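Local atomic coordinates of glycosyl hydrolase (PDB entry 7LR8), a protein that probably hydrolyses the beta-1,4-linked mannosyl-N-acetylglucosamine core left from N-glycans, as a glycoside hydrolase of family GH5, subfamily 18. Residues B[13-18]-B[49-54]; B[192-197]-B[220-225]; B[79-84]-B[140-145]; B[292-297]-B[352-357]. The protein carries 1 engineered substitution. All blocks are in the same frame, centred on the assembly; numbering follows the deposited sequence. Where two conformers were deposited one is given.

Contact 1: B[13-18]-B[49-54]; sequences SPRFGV and GFDHVR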
loop_
_atom_site.group_PDB
_atom_site.type_symbol
_atom_site.label_atom_id
_atom_site.label_comp_id
_atom_site.label_asym_id
_atom_site.label_seq_id
_atom_site.Cartn_x
_atom_site.Cartn_y
_atom_site.Cartn_z
ATOM N N SER B 13 -35.546 -9.815 -16.510
ATOM C CA SER B 13 -36.018 -8.632 -15.806
ATOM C C SER B 13 -34.886 -7.988 -15.013
ATOM O O SER B 13 -33.894 -8.643 -14.689
ATOM C CB SER B 13 -37.168 -9.014 -14.875
ATOM O OG SER B 13 -36.704 -9.772 -13.771
ATOM N N PRO B 14 -35.002 -6.698 -14.676
ATOM C CA PRO B 14 -33.909 -6.029 -13.960
ATOM C C PRO B 14 -33.780 -6.511 -12.523
ATOM O O PRO B 14 -34.779 -6.757 -11.837
ATOM C CB PRO B 14 -34.313 -4.550 -14.012
ATOM C CG PRO B 14 -35.769 -4.591 -14.053
ATOM C CD PRO B 14 -36.092 -5.754 -14.965
ATOM N N ARG B 15 -32.534 -6.629 -12.077
ATOM C CA ARG B 15 -32.187 -6.984 -10.710
ATOM C C ARG B 15 -31.846 -5.731 -9.911
ATOM O O ARG B 15 -31.506 -4.683 -10.463
ATOM C CB ARG B 15 -31.023 -7.968 -10.695
ATOM C CG ARG B 15 -31.241 -9.120 -11.668
ATOM C CD ARG B 15 -30.280 -10.234 -11.396
ATOM N NE ARG B 15 -30.139 -10.433 -9.961
ATOM C CZ ARG B 15 -29.645 -11.531 -9.404
ATOM N NH1 ARG B 15 -29.242 -12.546 -10.170
ATOM N NH2 ARG B 15 -29.558 -11.611 -8.085
ATOM N N PHE B 16 -31.950 -5.853 -8.590
ATOM C CA PHE B 16 -31.744 -4.732 -7.684
ATOM C C PHE B 16 -30.770 -5.142 -6.590
ATOM O O PHE B 16 -30.936 -6.195 -5.970
ATOM C CB PHE B 16 -33.090 -4.274 -7.094
ATOM C CG PHE B 16 -34.074 -3.803 -8.133
ATOM C CD1 PHE B 16 -34.026 -2.500 -8.600
ATOM C CD2 PHE B 16 -35.032 -4.667 -8.662
ATOM C CE1 PHE B 16 -34.923 -2.052 -9.563
ATOM C CE2 PHE B 16 -35.921 -4.231 -9.626
ATOM C CZ PHE B 16 -35.869 -2.915 -10.075
ATOM N N GLY B 17 -29.758 -4.317 -6.351
ATOM C CA GLY B 17 -28.756 -4.673 -5.376
ATOM C C GLY B 17 -28.015 -3.456 -4.882
ATOM O O GLY B 17 -28.375 -2.319 -5.196
ATOM N N VAL B 18 -26.993 -3.707 -4.063
ATOM C CA VAL B 18 -26.187 -2.627 -3.500
ATOM C C VAL B 18 -24.716 -2.989 -3.584
ATOM O O VAL B 18 -24.335 -4.164 -3.567
ATOM C CB VAL B 18 -26.550 -2.296 -2.035
ATOM C CG1 VAL B 18 -27.945 -1.722 -1.952
ATOM C CG2 VAL B 18 -26.424 -3.526 -1.152
ATOM N N GLY B 49 -35.172 -5.517 0.337
ATOM C CA GLY B 49 -35.696 -6.244 -0.801
ATOM C C GLY B 49 -34.709 -6.480 -1.925
ATOM O O GLY B 49 -35.129 -6.904 -3.009
ATOM N N PHE B 50 -33.422 -6.215 -1.706
ATOM C CA PHE B 50 -32.422 -6.376 -2.753
ATOM C C PHE B 50 -32.189 -7.848 -3.044
ATOM O O PHE B 50 -32.494 -8.725 -2.228
ATOM C CB PHE B 50 -31.099 -5.721 -2.351
ATOM C CG PHE B 50 -31.187 -4.232 -2.236
ATOM C CD1 PHE B 50 -31.290 -3.439 -3.372
ATOM C CD2 PHE B 50 -31.196 -3.623 -0.993
ATOM C CE1 PHE B 50 -31.383 -2.061 -3.270
ATOM C CE2 PHE B 50 -31.291 -2.243 -0.885
ATOM C CZ PHE B 50 -31.396 -1.463 -2.024
ATOM N N ASP B 51 -31.648 -8.123 -4.233
ATOM C CA ASP B 51 -31.351 -9.496 -4.613
ATOM C C ASP B 51 -29.882 -9.776 -4.893
ATOM O O ASP B 51 -29.555 -10.921 -5.216
ATOM C CB ASP B 51 -32.182 -9.910 -5.840
ATOM C CG ASP B 51 -31.926 -9.032 -7.052
ATOM O OD1 ASP B 51 -30.787 -9.063 -7.578
ATOM O OD2 ASP B 51 -32.870 -8.325 -7.481
ATOM N N HIS B 52 -28.986 -8.790 -4.787
ATOM C CA HIS B 52 -27.565 -9.075 -4.967
ATOM C C HIS B 52 -26.754 -8.004 -4.257
ATOM O O HIS B 52 -27.269 -6.940 -3.891
ATOM C CB HIS B 52 -27.160 -9.143 -6.454
ATOM C CG HIS B 52 -27.276 -7.837 -7.172
ATOM N ND1 HIS B 52 -28.444 -7.418 -7.773
ATOM C CD2 HIS B 52 -26.377 -6.835 -7.357
ATOM C CE1 HIS B 52 -28.255 -6.228 -8.319
ATOM N NE2 HIS B 52 -27.014 -5.847 -8.070
ATOM N N VAL B 53 -25.478 -8.315 -4.048
ATOM C CA VAL B 53 -24.495 -7.357 -3.567
ATOM C C VAL B 53 -23.281 -7.439 -4.473
ATOM O O VAL B 53 -22.977 -8.493 -5.047
ATOM C CB VAL B 53 -24.073 -7.609 -2.098
ATOM C CG1 VAL B 53 -25.210 -7.254 -1.147
ATOM C CG2 VAL B 53 -23.656 -9.048 -1.899
ATOM N N ARG B 54 -22.598 -6.308 -4.614
ATOM C CA ARG B 54 -21.283 -6.230 -5.237
ATOM C C ARG B 54 -20.281 -6.011 -4.117
ATOM O O ARG B 54 -20.479 -5.111 -3.294
ATOM C CB ARG B 54 -21.246 -5.080 -6.252
ATOM C CG ARG B 54 -19.860 -4.650 -6.733
ATOM C CD ARG B 54 -19.991 -3.996 -8.115
ATOM N NE ARG B 54 -18.725 -3.469 -8.632
ATOM C CZ ARG B 54 -18.400 -2.174 -8.697
ATOM N NH1 ARG B 54 -19.251 -1.231 -8.287
ATOM N NH2 ARG B 54 -17.235 -1.816 -9.211
#
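Arg-15 and Asp-51 form the charged part of this contact. The guanidinium comes side-on, NE and NH2 both closing on the single oxygen OD1, with NE at 2.8 Å. Both reach it from above the carboxylate plane, the planes 57° apart. His-52 ND1 donates to the same OD1 at 2.9 Å and nearly straight, so three N-H groups grip one carboxylate oxygen and would be expected to favour the charged aspartate. The bend of the Arg-15 chain at chi3 (41°) turns the NE/NH2 edge of the guanidinium onto Asp-51 OD1, while NH2 also serves Asp-90.

Backbone bonds follow. Asp-51 OD2, in a salt bridge with Arg-347, accepts from Phe-16 N, and Asp-51 N returns a 2.7 Å bond to Phe-16 O, so one aspartate clasps both polar backbone atoms of Phe-16. Val-18 bonds His-52 O through its N and Arg-54 N through its O at 3.0 Å, a parallel pairing.

The apolar contacts fall on opposite sides of the strands. Gly-17 CA lies over a face of the His-52 imidazole, 3.5 Å from its centroid, where any CB would run into NE2; glycine therefore suits the place. His-52 NE2 is hydrogen-bonded to Thr-302 OG1. Val-18 CG1 sits over a face of the Phe-50 ring in another CH-pi contact, and CG2 meets Val-53 CG1.

Helix 35-46 connects the two strands in a beta-alpha-beta unit of the (beta/alpha)8 barrel, its Val-45 packing on Val-18 and Phe-50. Helix 334-349 packs against Phe-16 and Phe-50, strand 298-304 borders 15-19, and strand 90-94 borders 52-55.

Contact 2: B[192-197]-B[220-225]; sequences LHLHAE and VTAVHS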
loop_
_atom_site.group_PDB
_atom_site.type_symbol
_atom_site.label_atom_id
_atom_site.label_comp_id
_atom_site.label_asym_id
_atom_site.label_seq_id
_atom_site.Cartn_x
_atom_site.Cartn_y
_atom_site.Cartn_z
ATOM N N LEU B 192 -20.804 -15.046 -14.839
ATOM C CA LEU B 192 -20.966 -13.721 -15.442
ATOM C C LEU B 192 -19.717 -12.896 -15.160
ATOM O O LEU B 192 -19.595 -12.289 -14.097
ATOM C CB LEU B 192 -22.212 -13.039 -14.887
ATOM C CG LEU B 192 -22.609 -11.683 -15.479
ATOM C CD1 LEU B 192 -23.198 -11.902 -16.858
ATOM C CD2 LEU B 192 -23.596 -10.930 -14.580
ATOM N N HIS B 193 -18.785 -12.868 -16.111
ATOM C CA HIS B 193 -17.510 -12.181 -15.926
ATOM C C HIS B 193 -17.459 -10.960 -16.831
ATOM O O HIS B 193 -17.705 -11.062 -18.041
ATOM C CB HIS B 193 -16.323 -13.111 -16.207
ATOM C CG HIS B 193 -16.369 -14.378 -15.415
ATOM N ND1 HIS B 193 -16.498 -14.388 -14.040
ATOM C CD2 HIS B 193 -16.335 -15.678 -15.802
ATOM C CE1 HIS B 193 -16.522 -15.642 -13.617
ATOM N NE2 HIS B 193 -16.434 -16.442 -14.667
ATOM N N LEU B 194 -17.128 -9.816 -16.240
ATOM C CA LEU B 194 -17.166 -8.536 -16.925
ATOM C C LEU B 194 -16.053 -7.652 -16.377
ATOM O O LEU B 194 -15.348 -8.007 -15.429
ATOM C CB LEU B 194 -18.522 -7.848 -16.725
ATOM C CG LEU B 194 -18.823 -7.504 -15.261
ATOM C CD1 LEU B 194 -19.490 -6.140 -15.147
ATOM C CD2 LEU B 194 -19.717 -8.564 -14.596
ATOM N N HIS B 195 -15.934 -6.464 -16.954
ATOM C CA HIS B 195 -15.079 -5.420 -16.417
ATOM C C HIS B 195 -15.919 -4.156 -16.327
ATOM O O HIS B 195 -16.964 -4.046 -16.972
ATOM C CB HIS B 195 -13.822 -5.217 -17.289
ATOM C CG HIS B 195 -14.102 -4.584 -18.615
ATOM N ND1 HIS B 195 -13.857 -3.251 -18.867
ATOM C CD2 HIS B 195 -14.605 -5.099 -19.761
ATOM C CE1 HIS B 195 -14.200 -2.970 -20.110
ATOM N NE2 HIS B 195 -14.653 -4.075 -20.676
ATOM N N ALA B 196 -15.475 -3.210 -15.495
ATOM C CA ALA B 196 -16.307 -2.067 -15.119
ATOM C C ALA B 196 -15.424 -0.835 -15.041
ATOM O O ALA B 196 -14.617 -0.708 -14.114
ATOM C CB ALA B 196 -17.008 -2.303 -13.782
ATOM N N GLU B 197 -15.579 0.066 -16.000
ATOM C CA GLU B 197 -14.722 1.241 -16.102
ATOM C C GLU B 197 -15.511 2.507 -15.782
ATOM O O GLU B 197 -16.694 2.615 -16.125
ATOM C CB GLU B 197 -14.112 1.339 -17.504
ATOM C CG GLU B 197 -13.518 0.012 -18.034
ATOM C CD GLU B 197 -12.547 -0.660 -17.068
ATOM O OE1 GLU B 197 -12.412 -1.907 -17.118
ATOM O OE2 GLU B 197 -11.910 0.043 -16.260
ATOM N N VAL B 220 -21.410 -8.388 -19.992
ATOM C CA VAL B 220 -22.402 -7.316 -20.030
ATOM C C VAL B 220 -21.634 -6.007 -19.929
ATOM O O VAL B 220 -20.477 -5.978 -19.509
ATOM C CB VAL B 220 -23.450 -7.430 -18.891
ATOM C CG1 VAL B 220 -24.169 -8.783 -18.932
ATOM C CG2 VAL B 220 -22.800 -7.221 -17.531
ATOM N N THR B 221 -22.278 -4.909 -20.333
ATOM C CA THR B 221 -21.655 -3.596 -20.194
ATOM C C THR B 221 -21.972 -3.037 -18.815
ATOM O O THR B 221 -23.142 -2.978 -18.422
ATOM C CB THR B 221 -22.156 -2.623 -21.263
ATOM O OG1 THR B 221 -21.983 -3.198 -22.559
ATOM C CG2 THR B 221 -21.397 -1.307 -21.186
ATOM N N ALA B 222 -20.943 -2.618 -18.084
ATOM C CA ALA B 222 -21.142 -2.007 -16.779
ATOM C C ALA B 222 -20.952 -0.502 -16.895
ATOM O O ALA B 222 -19.968 -0.044 -17.482
ATOM C CB ALA B 222 -20.181 -2.591 -15.745
ATOM N N VAL B 223 -21.902 0.260 -16.365
ATOM C CA VAL B 223 -21.772 1.712 -16.285
ATOM C C VAL B 223 -21.921 2.139 -14.832
ATOM O O VAL B 223 -22.675 1.536 -14.053
ATOM C CB VAL B 223 -22.799 2.449 -17.175
ATOM C CG1 VAL B 223 -22.514 2.173 -18.653
ATOM C CG2 VAL B 223 -24.212 2.041 -16.813
ATOM N N HIS B 224 -21.179 3.190 -14.471
ATOM C CA HIS B 224 -21.192 3.774 -13.135
ATOM C C HIS B 224 -21.596 5.237 -13.280
ATOM O O HIS B 224 -20.852 6.021 -13.881
ATOM C CB HIS B 224 -19.811 3.679 -12.478
ATOM C CG HIS B 224 -19.299 2.280 -12.302
ATOM N ND1 HIS B 224 -17.958 2.007 -12.123
ATOM C CD2 HIS B 224 -19.936 1.084 -12.259
ATOM C CE1 HIS B 224 -17.790 0.705 -11.975
ATOM N NE2 HIS B 224 -18.973 0.120 -12.064
ATOM N N SER B 225 -22.759 5.610 -12.725
ATOM C CA SER B 225 -23.352 6.926 -12.978
ATOM C C SER B 225 -23.167 7.849 -11.775
ATOM O O SER B 225 -23.760 7.623 -10.713
ATOM C CB SER B 225 -24.832 6.793 -13.309
ATOM O OG SER B 225 -25.371 8.082 -13.552
HETATM O O HOH W 1 -18.194 -3.052 -19.285
HETATM O O HOH W 2 -17.717 -6.140 -19.418
HETATM O O HOH W 3 -17.283 -0.632 -18.361
HETATM O O HOH W 4 -19.051 4.232 -16.128
#
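His-195 ND1 donates to the anti lone pair of Glu-197 OE1 at 2.6 Å, joining two residues whose backbones face Ala-222 and His-224 across the contact. His-195 NE2 bonds His-213 O, and Glu-197 OE2 takes Asn-155 N.

Between the backbones stand four waters. Water 1 lies 2.8 Å from His-195 O and accepts from Ala-222 N at 3.0 Å. Water 2 lies between His-195 N and Val-220 O, water 3 links Glu-197 N to Ala-222 O at 2.9 Å, and water 4 links Glu-197 O to His-224 N. Backbone polar groups that lie too far apart for regular direct pairing are thus linked through solvent.

Strands 194-196 and 221-225 run nearly parallel, 20° apart, and are the fifth and sixth strands of the (beta/alpha)8 barrel. This is a seam of the barrel, closed by water instead of a ladder of direct bonds.

Small and branched side chains fill the inner side of the seam. Ala-196 CB meets Ala-222 CB at 3.7 Å, methyl against methyl, and the small side chains let the two strands come close here. Leu-194 reaches Ala-222 CB with CD1, its CG lying between the backbone N and carbonyl carbon (chi1 63°). At the start of both segments Leu-192 CD1 touches Val-220 CG1 at 3.9 Å, the chains crossing at about a right angle. Ala-196 CB also rests 3.6 Å from His-224 NE2, whose hydrogen bond goes to Gln-267.

Contact 3: B[79-84]-B[140-145]; sequences ALTDAA and ADRPNF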
loop_
_atom_site.group_PDB
_atom_site.type_symbol
_atom_site.label_atom_id
_atom_site.label_comp_id
_atom_site.label_asym_id
_atom_site.label_seq_id
_atom_site.Cartn_x
_atom_site.Cartn_y
_atom_site.Cartn_z
ATOM N N ALA B 79 -16.932 -17.073 3.035
ATOM C CA ALA B 79 -17.865 -16.965 4.155
ATOM C C ALA B 79 -18.814 -15.792 3.960
ATOM O O ALA B 79 -20.011 -15.894 4.266
ATOM C CB ALA B 79 -17.100 -16.821 5.472
ATOM N N LEU B 80 -18.302 -14.678 3.448
ATOM C CA LEU B 80 -19.168 -13.558 3.105
ATOM C C LEU B 80 -20.158 -13.955 2.022
ATOM O O LEU B 80 -21.335 -13.583 2.076
ATOM C CB LEU B 80 -18.317 -12.371 2.658
ATOM C CG LEU B 80 -18.975 -11.009 2.451
ATOM C CD1 LEU B 80 -17.874 -9.954 2.481
ATOM C CD2 LEU B 80 -19.752 -10.923 1.149
ATOM N N THR B 81 -19.693 -14.699 1.019
ATOM C CA THR B 81 -20.578 -15.090 -0.070
ATOM C C THR B 81 -21.676 -16.021 0.431
ATOM O O THR B 81 -22.838 -15.922 0.004
ATOM C CB THR B 81 -19.741 -15.737 -1.185
ATOM O OG1 THR B 81 -18.786 -14.776 -1.663
ATOM C CG2 THR B 81 -20.630 -16.173 -2.339
ATOM N N ASP B 82 -21.342 -16.901 1.378
ATOM C CA ASP B 82 -22.352 -17.781 1.946
ATOM C C ASP B 82 -23.349 -16.998 2.789
ATOM O O ASP B 82 -24.556 -17.265 2.738
ATOM C CB ASP B 82 -21.690 -18.872 2.786
ATOM C CG ASP B 82 -20.986 -19.914 1.944
ATOM O OD1 ASP B 82 -21.292 -20.015 0.737
ATOM O OD2 ASP B 82 -20.123 -20.626 2.503
ATOM N N ALA B 83 -22.866 -16.036 3.582
ATOM C CA ALA B 83 -23.788 -15.217 4.366
ATOM C C ALA B 83 -24.752 -14.468 3.454
ATOM O O ALA B 83 -25.946 -14.324 3.768
ATOM C CB ALA B 83 -23.003 -14.241 5.252
ATOM N N ALA B 84 -24.262 -14.009 2.303
ATOM C CA ALA B 84 -25.136 -13.330 1.355
ATOM C C ALA B 84 -26.158 -14.293 0.767
ATOM O O ALA B 84 -27.353 -13.988 0.734
ATOM C CB ALA B 84 -24.301 -12.676 0.251
ATOM N N ALA B 140 -16.725 -20.919 -7.161
ATOM C CA ALA B 140 -17.480 -21.524 -8.257
ATOM C C ALA B 140 -18.552 -22.492 -7.769
ATOM O O ALA B 140 -19.582 -22.658 -8.438
ATOM C CB ALA B 140 -16.528 -22.236 -9.221
ATOM N N ASP B 141 -18.339 -23.133 -6.614
ATOM C CA ASP B 141 -19.315 -24.081 -6.079
ATOM C C ASP B 141 -20.461 -23.402 -5.340
ATOM O O ASP B 141 -21.349 -24.101 -4.838
ATOM C CB ASP B 141 -18.636 -25.118 -5.164
ATOM C CG ASP B 141 -17.984 -24.507 -3.918
ATOM O OD1 ASP B 141 -17.772 -23.275 -3.867
ATOM O OD2 ASP B 141 -17.647 -25.282 -2.987
ATOM N N ARG B 142 -20.475 -22.067 -5.286
ATOM C CA ARG B 142 -21.548 -21.325 -4.619
ATOM C C ARG B 142 -22.634 -20.983 -5.626
ATOM O O ARG B 142 -22.367 -20.214 -6.563
ATOM C CB ARG B 142 -21.015 -20.040 -3.997
ATOM C CG ARG B 142 -20.747 -20.109 -2.514
ATOM C CD ARG B 142 -19.572 -20.993 -2.228
ATOM N NE ARG B 142 -19.301 -21.121 -0.797
ATOM C CZ ARG B 142 -18.188 -21.648 -0.292
ATOM N NH1 ARG B 142 -17.246 -22.137 -1.097
ATOM N NH2 ARG B 142 -18.016 -21.706 1.020
ATOM N N PRO B 143 -23.856 -21.497 -5.480
ATOM C CA PRO B 143 -24.901 -21.179 -6.468
ATOM C C PRO B 143 -25.231 -19.700 -6.545
ATOM O O PRO B 143 -25.727 -19.247 -7.586
ATOM C CB PRO B 143 -26.105 -22.003 -5.993
ATOM C CG PRO B 143 -25.810 -22.349 -4.569
ATOM C CD PRO B 143 -24.324 -22.447 -4.457
ATOM N N ASN B 144 -24.950 -18.923 -5.501
ATOM C CA ASN B 144 -25.274 -17.503 -5.526
ATOM C C ASN B 144 -24.113 -16.643 -6.012
ATOM O O ASN B 144 -24.239 -15.416 -6.035
ATOM C CB ASN B 144 -25.711 -17.032 -4.137
ATOM C CG ASN B 144 -24.561 -16.985 -3.162
ATOM O OD1 ASN B 144 -23.802 -17.950 -3.026
ATOM N ND2 ASN B 144 -24.388 -15.838 -2.509
ATOM N N PHE B 145 -22.992 -17.246 -6.395
ATOM C CA PHE B 145 -21.880 -16.500 -6.978
ATOM C C PHE B 145 -22.216 -16.138 -8.421
ATOM O O PHE B 145 -22.367 -17.019 -9.275
ATOM C CB PHE B 145 -20.601 -17.335 -6.892
ATOM C CG PHE B 145 -19.410 -16.733 -7.581
ATOM C CD1 PHE B 145 -18.955 -15.461 -7.251
ATOM C CD2 PHE B 145 -18.711 -17.465 -8.533
ATOM C CE1 PHE B 145 -17.828 -14.925 -7.875
ATOM C CE2 PHE B 145 -17.589 -16.930 -9.165
ATOM C CZ PHE B 145 -17.142 -15.666 -8.832
#
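A bend at chi2 (70°) in Arg-142, followed by an extended chi3, lays the guanidinium beside Asp-82, whose CG stands anti to its carbonyl carbon. The two groups meet side-on as a two-pronged salt bridge: NE takes OD1 at 2.7 Å and NH2 takes OD2 at 2.8 Å. Both bonds are almost straight, both oxygens are met on their syn sides, and the planes differ by only 24°. In the conformer given, NH1 also meets Asp-141 OD1 at 3.0 Å, a less certain link because Asp-141 takes two positions. An alanine here would remove the guanidinium and would probably leave Asp-82 without its mate across the contact, with the loop held to the helix mainly through Asn-144.

Asn-144 makes the second link. Its ND2 donates to Thr-81 O at 3.0 Å and also to Leu-89 O, so the amide nitrogen serves two backbone carbonyls, which suits asparagine to this buried place. Thr-81 CG2 packs against Arg-142 CG and the Asn-144 amide, while its OG1 bonds Leu-77 O within the helix.

The type I turn 142-145 leads from helix 122-139 into strand 145-152, and the contact ties it to helix 71-86, with Asn-144 against neighbouring strand 90-94.

Contact 4: B[292-297]-B[352-357]; sequences VLDCPE and APRPRT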
loop_
_atom_site.group_PDB
_atom_site.type_symbol
_atom_site.label_atom_id
_atom_site.label_comp_id
_atom_site.label_asym_id
_atom_site.label_seq_id
_atom_site.Cartn_x
_atom_site.Cartn_y
_atom_site.Cartn_z
ATOM N N VAL B 292 -34.128 4.988 -15.216
ATOM C CA VAL B 292 -33.361 3.834 -15.678
ATOM C C VAL B 292 -34.288 2.675 -16.017
ATOM O O VAL B 292 -34.109 1.990 -17.033
ATOM C CB VAL B 292 -32.315 3.435 -14.629
ATOM C CG1 VAL B 292 -31.677 2.102 -15.015
ATOM C CG2 VAL B 292 -31.248 4.506 -14.533
ATOM N N LEU B 293 -35.305 2.442 -15.186
ATOM C CA LEU B 293 -36.208 1.328 -15.449
ATOM C C LEU B 293 -37.116 1.571 -16.653
ATOM O O LEU B 293 -37.822 0.645 -17.068
ATOM C CB LEU B 293 -37.047 1.029 -14.198
ATOM C CG LEU B 293 -36.294 0.473 -12.979
ATOM C CD1 LEU B 293 -37.276 0.142 -11.862
ATOM C CD2 LEU B 293 -35.463 -0.744 -13.334
ATOM N N ASP B 294 -37.116 2.777 -17.222
ATOM C CA ASP B 294 -37.737 3.034 -18.517
ATOM C C ASP B 294 -36.810 2.683 -19.690
ATOM O O ASP B 294 -37.136 2.986 -20.841
ATOM C CB ASP B 294 -38.173 4.502 -18.600
ATOM C CG ASP B 294 -39.163 4.765 -19.716
ATOM O OD1 ASP B 294 -40.116 3.964 -19.886
ATOM O OD2 ASP B 294 -38.988 5.790 -20.416
ATOM N N CYS B 295 -35.666 2.073 -19.412
ATOM C CA CYS B 295 -34.717 1.613 -20.417
ATOM C C CYS B 295 -34.774 0.102 -20.500
ATOM O O CYS B 295 -34.704 -0.557 -19.454
ATOM C CB CYS B 295 -33.295 2.039 -20.055
ATOM S SG CYS B 295 -33.032 3.808 -20.038
ATOM N N PRO B 296 -34.917 -0.484 -21.688
ATOM C CA PRO B 296 -34.948 -1.945 -21.784
ATOM C C PRO B 296 -33.557 -2.535 -21.630
ATOM O O PRO B 296 -32.538 -1.850 -21.763
ATOM C CB PRO B 296 -35.501 -2.206 -23.192
ATOM C CG PRO B 296 -35.865 -0.866 -23.761
ATOM C CD PRO B 296 -35.082 0.153 -23.000
ATOM N N GLU B 297 -33.527 -3.845 -21.366
ATOM C CA GLU B 297 -32.278 -4.616 -21.290
ATOM C C GLU B 297 -31.337 -4.078 -20.218
ATOM O O GLU B 297 -30.116 -4.144 -20.360
ATOM C CB GLU B 297 -31.559 -4.662 -22.645
ATOM C CG GLU B 297 -32.143 -5.678 -23.625
ATOM C CD GLU B 297 -33.360 -5.165 -24.377
ATOM O OE1 GLU B 297 -33.379 -3.977 -24.755
ATOM O OE2 GLU B 297 -34.296 -5.961 -24.605
ATOM N N ALA B 352 -44.012 -4.060 -18.200
ATOM C CA ALA B 352 -43.350 -4.587 -19.385
ATOM C C ALA B 352 -42.290 -3.598 -19.865
ATOM O O ALA B 352 -42.476 -2.381 -19.753
ATOM C CB ALA B 352 -44.364 -4.847 -20.498
ATOM N N PRO B 353 -41.168 -4.079 -20.392
ATOM C CA PRO B 353 -40.209 -3.155 -21.001
ATOM C C PRO B 353 -40.835 -2.493 -22.214
ATOM O O PRO B 353 -41.713 -3.056 -22.877
ATOM C CB PRO B 353 -39.033 -4.059 -21.390
ATOM C CG PRO B 353 -39.648 -5.397 -21.582
ATOM C CD PRO B 353 -40.784 -5.488 -20.590
ATOM N N ARG B 354 -40.395 -1.266 -22.482
ATOM C CA ARG B 354 -40.893 -0.504 -23.619
ATOM C C ARG B 354 -39.719 -0.200 -24.536
ATOM O O ARG B 354 -38.774 0.501 -24.122
ATOM C CB ARG B 354 -41.592 0.786 -23.178
ATOM C CG ARG B 354 -42.797 0.535 -22.286
ATOM C CD ARG B 354 -43.426 1.823 -21.757
ATOM N NE ARG B 354 -44.686 1.525 -21.069
ATOM C CZ ARG B 354 -45.896 1.634 -21.615
ATOM N NH1 ARG B 354 -46.033 2.057 -22.864
ATOM N NH2 ARG B 354 -46.979 1.326 -20.909
ATOM N N PRO B 355 -39.723 -0.716 -25.765
ATOM C CA PRO B 355 -38.607 -0.467 -26.683
ATOM C C PRO B 355 -38.460 1.015 -26.984
ATOM O O PRO B 355 -39.398 1.811 -26.854
ATOM C CB PRO B 355 -38.994 -1.247 -27.943
ATOM C CG PRO B 355 -40.043 -2.234 -27.487
ATOM C CD PRO B 355 -40.769 -1.557 -26.369
ATOM N N ARG B 356 -37.259 1.374 -27.426
ATOM C CA ARG B 356 -36.922 2.746 -27.796
ATOM C C ARG B 356 -36.613 2.770 -29.290
ATOM O O ARG B 356 -35.542 2.334 -29.719
ATOM C CB ARG B 356 -35.749 3.250 -26.962
ATOM C CG ARG B 356 -36.084 3.334 -25.485
ATOM C CD ARG B 356 -35.035 4.110 -24.695
ATOM N NE ARG B 356 -35.607 4.514 -23.417
ATOM C CZ ARG B 356 -35.288 5.615 -22.753
ATOM N NH1 ARG B 356 -34.376 6.452 -23.232
ATOM N NH2 ARG B 356 -35.897 5.878 -21.604
ATOM N N THR B 357 -37.561 3.277 -30.080
ATOM C CA THR B 357 -37.456 3.224 -31.531
ATOM C C THR B 357 -36.787 4.449 -32.141
ATOM O O THR B 357 -36.529 4.447 -33.349
ATOM C CB THR B 357 -38.850 3.057 -32.149
ATOM O OG1 THR B 357 -38.724 2.552 -33.480
ATOM C CG2 THR B 357 -39.589 4.409 -32.179
#
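Asp-294 O accepts from Arg-356 NH2 at 3.2 Å, with NE adding a weak bond at 3.4 Å. NH2 approaches from well above the carbonyl plane, 70° out of it, so the fit is loose. The same NH2 also makes a weak salt bridge to Asp-294 OD2 at 3.3 Å, the carboxylate and guanidinium planes 69° apart. That oxygen has a firmer partner in Arg-395 NE. Arg-356 NH1 donates to Pro-396 O, so NH1 and NH2 have acceptors and NE a weak one, and Cys-295 SG lies over one face of the group, 3.9 Å from NH2.

Residues 292-297 carry the end of helix 281-293 toward barrel strand 298-304, whereas 352-357 link helix 334-349 to strand 358-362 of the separate three-stranded parallel sheet. The contact therefore joins the barrel to the C-terminal part of the chain. A leucine in place of Arg-356 would supply no N-H groups and would probably leave Asp-294 O and Pro-396 O without these donors.

Pro-296, rigid and without an N-H to satisfy, is pressed against the connector: CG lies 3.2 Å from Arg-354 O, and CB faces Pro-353 CB at 4.4 Å. Pro-296 O accepts from Lys-254 NZ. Arg-354 O and Pro-355 O each accept from Arg-395, through NH2 and NH1 respectively.

Overall arrangement
Contacts 1 and 2 belong to the same barrel sheet, their centres 15 Å apart, and both reach the sugar pocket. Arg-54 NH2 packs 3.8 Å from His-224 CE1, and each of these side chains lies about 5 Å from the bound mannose; Ala-153, the engineered position, is about 6 Å from Arg-54 and 5 Å from His-224. Arg-54 makes salt bridges to Asp-94 and Glu-268 and a hydrogen bond to Asn-152; the last two line the glycan pocket. Contacts 3 and 4 lie away from the annotated sites, 31 Å apart between centres. Each still touches contact 1: Ala-84 CB meets Val-53 CG2 at 4.3 Å, and Leu-293 CD1 meets Phe-16 CZ at 3.8 Å.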